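Local structure of folylpolyglutamate synthase (FolC) (Helicobacter pylori, 6K8C) at residues L77-P82 against E123-L128; H107-S112 against A129-K134. The protein probably adds glutamate to dihydropteroate and then further glutamates to reduced folates, using ATP for each glutamate added. One frame throughout, in Å; residues are numbered along the deposited sequence.

Contact 1: residues L77-P82 against E123-L128; sequences LHFTSP and EYATLL
Ala125 and Thr126 receive the Phe79 ring where strand 76-79 runs beneath helix 121-132, a helix laid on the mixed, largely parallel sheet of the Mur ligase middle domain, of the P-loop NTPase type. Along the helix, Ala125 comes first. Its methyl points at the strand and lies off the far end of the ring, close to its plane, CB 4.0 Å from Phe79 CZ. The carbonyl of the same residue lies nearer still: Ala125 O is 3.6 Å from Phe79 CE1, reached obliquely to the ring plane and without a hydrogen bond. With CG anti to the backbone N and beside the carbonyl carbon (chi1 174°), the ring is aimed at the helix. Thr126 follows, its side chain crossing the phenylalanine at about a right angle. Its hydroxyl has polar partners in Ser151 OG and, one helical turn back, Phe122 O; against the ring it makes only a packing contact. Phe79 itself is fixed at the root, its backbone hydrogen-bonded to Val140 and Glu142 of the neighbouring parallel strand 138-142. Phe79 CZ meets Thr126 N at 3.8 Å. The neighbouring ring carbon, Phe79 CE2, ends 3.9 Å from Thr126 OG1.

Contact 2: residues H107-S112 against A129-K134; sequences HQQLQS and AVMLAK
Helix-against-helix packing inside the Mur ligase middle domain joins the C-terminal part of helix 100-110 to the C-terminal part of helix 121-132, through Leu110, Gln109 and a single methionine, Met131. The two chains come nearest at Leu110 and Met131, whose CA atoms are 8.5 Å apart, and both side chains set out toward the opposite helix. Leu110 and Met131 run past each other in opposite directions, so the isobutyl group lies alongside the start of the thioether chain: Leu110 CD2 is 3.7 Å from Met131 CG, and Leu110 CG is at 3.8 Å from the same methylene. Farther out, the methionine folds back on itself, bent at both chi2 (-68°) and chi3 (-64°), and this hook swings its methyl to Gln109. Helix 121-132 lies between two layers: strand 76-79 of the central sheet packs against it from one direction, while Met131 faces helix 100-110 and also touches Ala106 and Phe42. The chain of Gln109 is extended beyond CG and carries the amide end out to the methionine methyl, where Gln109 CD lies 3.7 Å from Met131 CE; the contact is van der Waals in kind, with no hydrogen bond across the two segments. Just past Leu110, Gln111 folds back on its own segment, NE2 donating to a lone pair of Gln108 O at 3.1 Å, with an N-H...O angle of 158°.

Overall arrangement
Helix 121-132 serves both contacts, which follow each other along it with centres 11 Å apart: residues 123-128 meet strand 76-79 in contact 1, and residues 129-134 meet helix 100-110 in contact 2. The result is a layered order of sheet strand, shared helix and outer helix. Direct bridges tie the two together. Tyr124 OH lies 2.7 Å from His107 ND1, a probable hydrogen bond, while Phe79 CD1 reaches Ala129 CB at 3.6 Å and Leu77 CD1 packs on Leu132 CB at 3.4 Å. Contact 1 is the deeper, about 11 Å from the centre of the chain against about 22 Å for contact 2, each measured from the contact's centre.

Contact 1: residues L77-P82 against E123-L128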
loop_
_atom_site.group_PDB
_atom_site.type_symbol
_atom_site.label_atom_id
_atom_site.label_comp_id
_atom_site.label_asym_id
_atom_site.label_seq_id
_atom_site.Cartn_x
_atom_site.Cartn_y
_atom_site.Cartn_z
ATOM N N LEU A 77 -1.502 11.805 9.283
ATOM C CA LEU A 77 -1.011 11.644 7.924
ATOM C C LEU A 77 -0.662 10.183 7.689
ATOM O O LEU A 77 0.079 9.585 8.476
ATOM C CB LEU A 77 0.216 12.516 7.654
ATOM C CG LEU A 77 0.594 12.523 6.167
ATOM C CD1 LEU A 77 1.057 13.910 5.770
ATOM C CD2 LEU A 77 1.661 11.487 5.828
ATOM N N HIS A 78 -1.178 9.625 6.598
ATOM C CA HIS A 78 -0.888 8.257 6.195
ATOM C C HIS A 78 -0.003 8.298 4.957
ATOM O O HIS A 78 -0.431 8.768 3.896
ATOM C CB HIS A 78 -2.172 7.479 5.914
ATOM C CG HIS A 78 -1.945 6.031 5.618
ATOM N ND1 HIS A 78 -2.858 5.257 4.934
ATOM C CD2 HIS A 78 -0.912 5.212 5.924
ATOM C CE1 HIS A 78 -2.400 4.021 4.838
ATOM N NE2 HIS A 78 -1.221 3.966 5.430
ATOM N N PHE A 79 1.220 7.804 5.098
ATOM C CA PHE A 79 2.227 7.818 4.044
ATOM C C PHE A 79 2.324 6.419 3.448
ATOM O O PHE A 79 2.658 5.472 4.159
ATOM C CB PHE A 79 3.569 8.253 4.629
ATOM C CG PHE A 79 4.725 8.170 3.672
ATOM C CD1 PHE A 79 4.740 8.924 2.513
ATOM C CD2 PHE A 79 5.815 7.361 3.960
ATOM C CE1 PHE A 79 5.815 8.861 1.648
ATOM C CE2 PHE A 79 6.894 7.293 3.099
ATOM C CZ PHE A 79 6.894 8.044 1.945
ATOM N N THR A 80 2.035 6.287 2.152
ATOM C CA THR A 80 2.024 4.987 1.488
ATOM C C THR A 80 2.887 5.031 0.234
ATOM O O THR A 80 3.328 6.092 -0.207
ATOM C CB THR A 80 0.602 4.556 1.111
ATOM O OG1 THR A 80 0.048 5.506 0.189
ATOM C CG2 THR A 80 -0.272 4.482 2.346
ATOM N N SER A 81 3.127 3.857 -0.348
ATOM C CA SER A 81 3.870 3.780 -1.599
ATOM C C SER A 81 3.535 2.461 -2.277
ATOM O O SER A 81 3.178 1.497 -1.592
ATOM C CB SER A 81 5.383 3.894 -1.356
ATOM O OG SER A 81 5.883 2.733 -0.724
ATOM N N PRO A 82 3.592 2.395 -3.622
ATOM C CA PRO A 82 3.833 3.552 -4.486
ATOM C C PRO A 82 2.518 4.262 -4.754
ATOM O O PRO A 82 1.689 4.335 -3.857
ATOM C CB PRO A 82 4.407 2.925 -5.756
ATOM C CG PRO A 82 3.694 1.607 -5.849
ATOM C CD PRO A 82 3.394 1.165 -4.413
ATOM N N GLU A 123 13.470 8.516 -0.453
ATOM C CA GLU A 123 13.927 9.292 0.698
ATOM C C GLU A 123 13.332 10.695 0.692
ATOM O O GLU A 123 12.975 11.229 1.751
ATOM C CB GLU A 123 15.460 9.341 0.725
ATOM C CG GLU A 123 16.082 7.990 1.109
ATOM C CD GLU A 123 17.566 7.910 0.825
ATOM O OE1 GLU A 123 18.131 8.866 0.249
ATOM O OE2 GLU A 123 18.173 6.883 1.185
ATOM N N TYR A 124 13.203 11.308 -0.490
ATOM C CA TYR A 124 12.590 12.632 -0.566
ATOM C C TYR A 124 11.099 12.574 -0.245
ATOM O O TYR A 124 10.567 13.472 0.422
ATOM C CB TYR A 124 12.809 13.244 -1.948
ATOM C CG TYR A 124 12.544 14.729 -1.976
ATOM C CD1 TYR A 124 13.293 15.600 -1.190
ATOM C CD2 TYR A 124 11.537 15.261 -2.767
ATOM C CE1 TYR A 124 13.052 16.960 -1.205
ATOM C CE2 TYR A 124 11.291 16.619 -2.789
ATOM C CZ TYR A 124 12.050 17.461 -2.004
ATOM O OH TYR A 124 11.803 18.809 -2.022
ATOM N N ALA A 125 10.405 11.539 -0.732
ATOM C CA ALA A 125 9.001 11.352 -0.370
ATOM C C ALA A 125 8.838 11.249 1.141
ATOM O O ALA A 125 7.887 11.800 1.711
ATOM C CB ALA A 125 8.442 10.102 -1.056
ATOM N N THR A 126 9.769 10.558 1.807
ATOM C CA THR A 126 9.719 10.432 3.261
ATOM C C THR A 126 9.828 11.794 3.939
ATOM O O THR A 126 9.067 12.099 4.864
ATOM C CB THR A 126 10.829 9.491 3.743
ATOM O OG1 THR A 126 10.654 8.197 3.148
ATOM C CG2 THR A 126 10.802 9.341 5.262
ATOM N N LEU A 127 10.775 12.631 3.498
ATOM C CA LEU A 127 10.897 13.964 4.082
ATOM C C LEU A 127 9.653 14.797 3.817
ATOM O O LEU A 127 9.218 15.564 4.684
ATOM C CB LEU A 127 12.136 14.688 3.538
ATOM C CG LEU A 127 13.510 14.127 3.909
ATOM C CD1 LEU A 127 14.601 15.081 3.410
ATOM C CD2 LEU A 127 13.643 13.895 5.409
ATOM N N LEU A 128 9.074 14.673 2.619
ATOM C CA LEU A 128 7.837 15.384 2.327
ATOM C C LEU A 128 6.726 14.962 3.285
ATOM O O LEU A 128 5.946 15.801 3.754
ATOM C CB LEU A 128 7.419 15.142 0.876
ATOM C CG LEU A 128 8.207 15.868 -0.218
ATOM C CD1 LEU A 128 7.813 15.334 -1.585
ATOM C CD2 LEU A 128 7.988 17.373 -0.132
#

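Contact 2: residues H107-S112 against A129-K134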
loop_
_atom_site.group_PDB
_atom_site.type_symbol
_atom_site.label_atom_id
_atom_site.label_comp_id
_atom_site.label_asym_id
_atom_site.label_seq_id
_atom_site.Cartn_x
_atom_site.Cartn_y
_atom_site.Cartn_z
ATOM N N HIS A 107 7.620 20.996 -0.692
ATOM C CA HIS A 107 8.779 20.831 -1.559
ATOM C C HIS A 107 9.587 22.123 -1.647
ATOM O O HIS A 107 10.822 22.100 -1.584
ATOM C CB HIS A 107 8.325 20.388 -2.948
ATOM C CG HIS A 107 9.342 20.644 -4.017
ATOM N ND1 HIS A 107 10.513 19.925 -4.114
ATOM C CD2 HIS A 107 9.378 21.560 -5.013
ATOM C CE1 HIS A 107 11.222 20.377 -5.133
ATOM N NE2 HIS A 107 10.557 21.371 -5.694
ATOM N N GLN A 108 8.905 23.263 -1.779
ATOM C CA GLN A 108 9.613 24.534 -1.911
ATOM C C GLN A 108 10.475 24.821 -0.686
ATOM O O GLN A 108 11.568 25.384 -0.809
ATOM C CB GLN A 108 8.619 25.669 -2.149
ATOM C CG GLN A 108 8.189 25.825 -3.603
ATOM C CD GLN A 108 9.364 25.790 -4.573
ATOM O OE1 GLN A 108 10.392 26.428 -4.347
ATOM N NE2 GLN A 108 9.211 25.044 -5.661
ATOM N N GLN A 109 10.012 24.425 0.503
ATOM C CA GLN A 109 10.817 24.616 1.706
ATOM C C GLN A 109 12.007 23.663 1.741
ATOM O O GLN A 109 13.087 24.030 2.219
ATOM C CB GLN A 109 9.956 24.429 2.956
ATOM C CG GLN A 109 8.751 25.351 3.045
ATOM C CD GLN A 109 7.957 25.135 4.319
ATOM O OE1 GLN A 109 6.762 24.841 4.277
ATOM N NE2 GLN A 109 8.621 25.274 5.462
ATOM N N LEU A 110 11.830 22.432 1.249
ATOM C CA LEU A 110 12.886 21.429 1.357
ATOM C C LEU A 110 13.995 21.628 0.329
ATOM O O LEU A 110 15.173 21.404 0.636
ATOM C CB LEU A 110 12.303 20.025 1.187
ATOM C CG LEU A 110 11.493 19.422 2.329
ATOM C CD1 LEU A 110 11.001 18.041 1.920
ATOM C CD2 LEU A 110 12.346 19.345 3.579
ATOM N N GLN A 111 13.636 22.007 -0.898
ATOM C CA GLN A 111 14.550 21.864 -2.028
ATOM C C GLN A 111 15.815 22.706 -1.894
ATOM O O GLN A 111 16.818 22.395 -2.545
ATOM C CB GLN A 111 13.827 22.215 -3.331
ATOM C CG GLN A 111 13.115 23.559 -3.312
ATOM C CD GLN A 111 14.058 24.721 -3.565
ATOM O OE1 GLN A 111 15.042 24.588 -4.291
ATOM N NE2 GLN A 111 13.766 25.866 -2.957
ATOM N N SER A 112 15.803 23.752 -1.069
ATOM C CA SER A 112 16.959 24.633 -0.959
ATOM C C SER A 112 18.068 24.068 -0.083
ATOM O O SER A 112 19.094 24.733 0.090
ATOM C CB SER A 112 16.532 26.001 -0.418
ATOM O OG SER A 112 15.552 25.870 0.599
ATOM N N ALA A 129 6.644 13.666 3.593
ATOM C CA ALA A 129 5.639 13.197 4.543
ATOM C C ALA A 129 5.843 13.825 5.917
ATOM O O ALA A 129 4.882 14.271 6.554
ATOM C CB ALA A 129 5.672 11.668 4.636
ATOM N N VAL A 130 7.091 13.868 6.391
ATOM C CA VAL A 130 7.364 14.458 7.700
ATOM C C VAL A 130 7.032 15.943 7.695
ATOM O O VAL A 130 6.480 16.471 8.669
ATOM C CB VAL A 130 8.826 14.211 8.110
ATOM C CG1 VAL A 130 9.109 14.833 9.487
ATOM C CG2 VAL A 130 9.136 12.728 8.104
ATOM N N MET A 131 7.362 16.644 6.605
ATOM C CA MET A 131 7.025 18.063 6.506
ATOM C C MET A 131 5.516 18.265 6.553
ATOM O O MET A 131 5.010 19.146 7.261
ATOM C CB MET A 131 7.602 18.656 5.217
ATOM C CG MET A 131 9.075 19.017 5.293
ATOM S SD MET A 131 9.415 20.403 6.405
ATOM C CE MET A 131 8.534 21.721 5.575
ATOM N N LEU A 132 4.777 17.445 5.803
ATOM C CA LEU A 132 3.327 17.568 5.763
ATOM C C LEU A 132 2.674 17.217 7.091
ATOM O O LEU A 132 1.567 17.693 7.359
ATOM C CB LEU A 132 2.761 16.677 4.662
ATOM C CG LEU A 132 3.092 17.099 3.236
ATOM C CD1 LEU A 132 2.671 16.016 2.257
ATOM C CD2 LEU A 132 2.419 18.417 2.908
ATOM N N ALA A 133 3.329 16.404 7.923
ATOM C CA ALA A 133 2.764 15.943 9.186
ATOM C C ALA A 133 3.247 16.755 10.382
ATOM O O ALA A 133 3.059 16.323 11.525
ATOM C CB ALA A 133 3.089 14.462 9.398
ATOM N N LYS A 134 3.851 17.923 10.139
ATOM C CA LYS A 134 4.437 18.736 11.204
ATOM C C LYS A 134 3.477 18.951 12.370
ATOM O O LYS A 134 3.885 18.889 13.537
ATOM C CB LYS A 134 4.874 20.086 10.626
ATOM C CG LYS A 134 5.457 21.062 11.641
ATOM C CD LYS A 134 5.496 22.471 11.057
ATOM C CE LYS A 134 6.709 23.247 11.535
ATOM N NZ LYS A 134 6.840 23.213 13.017
#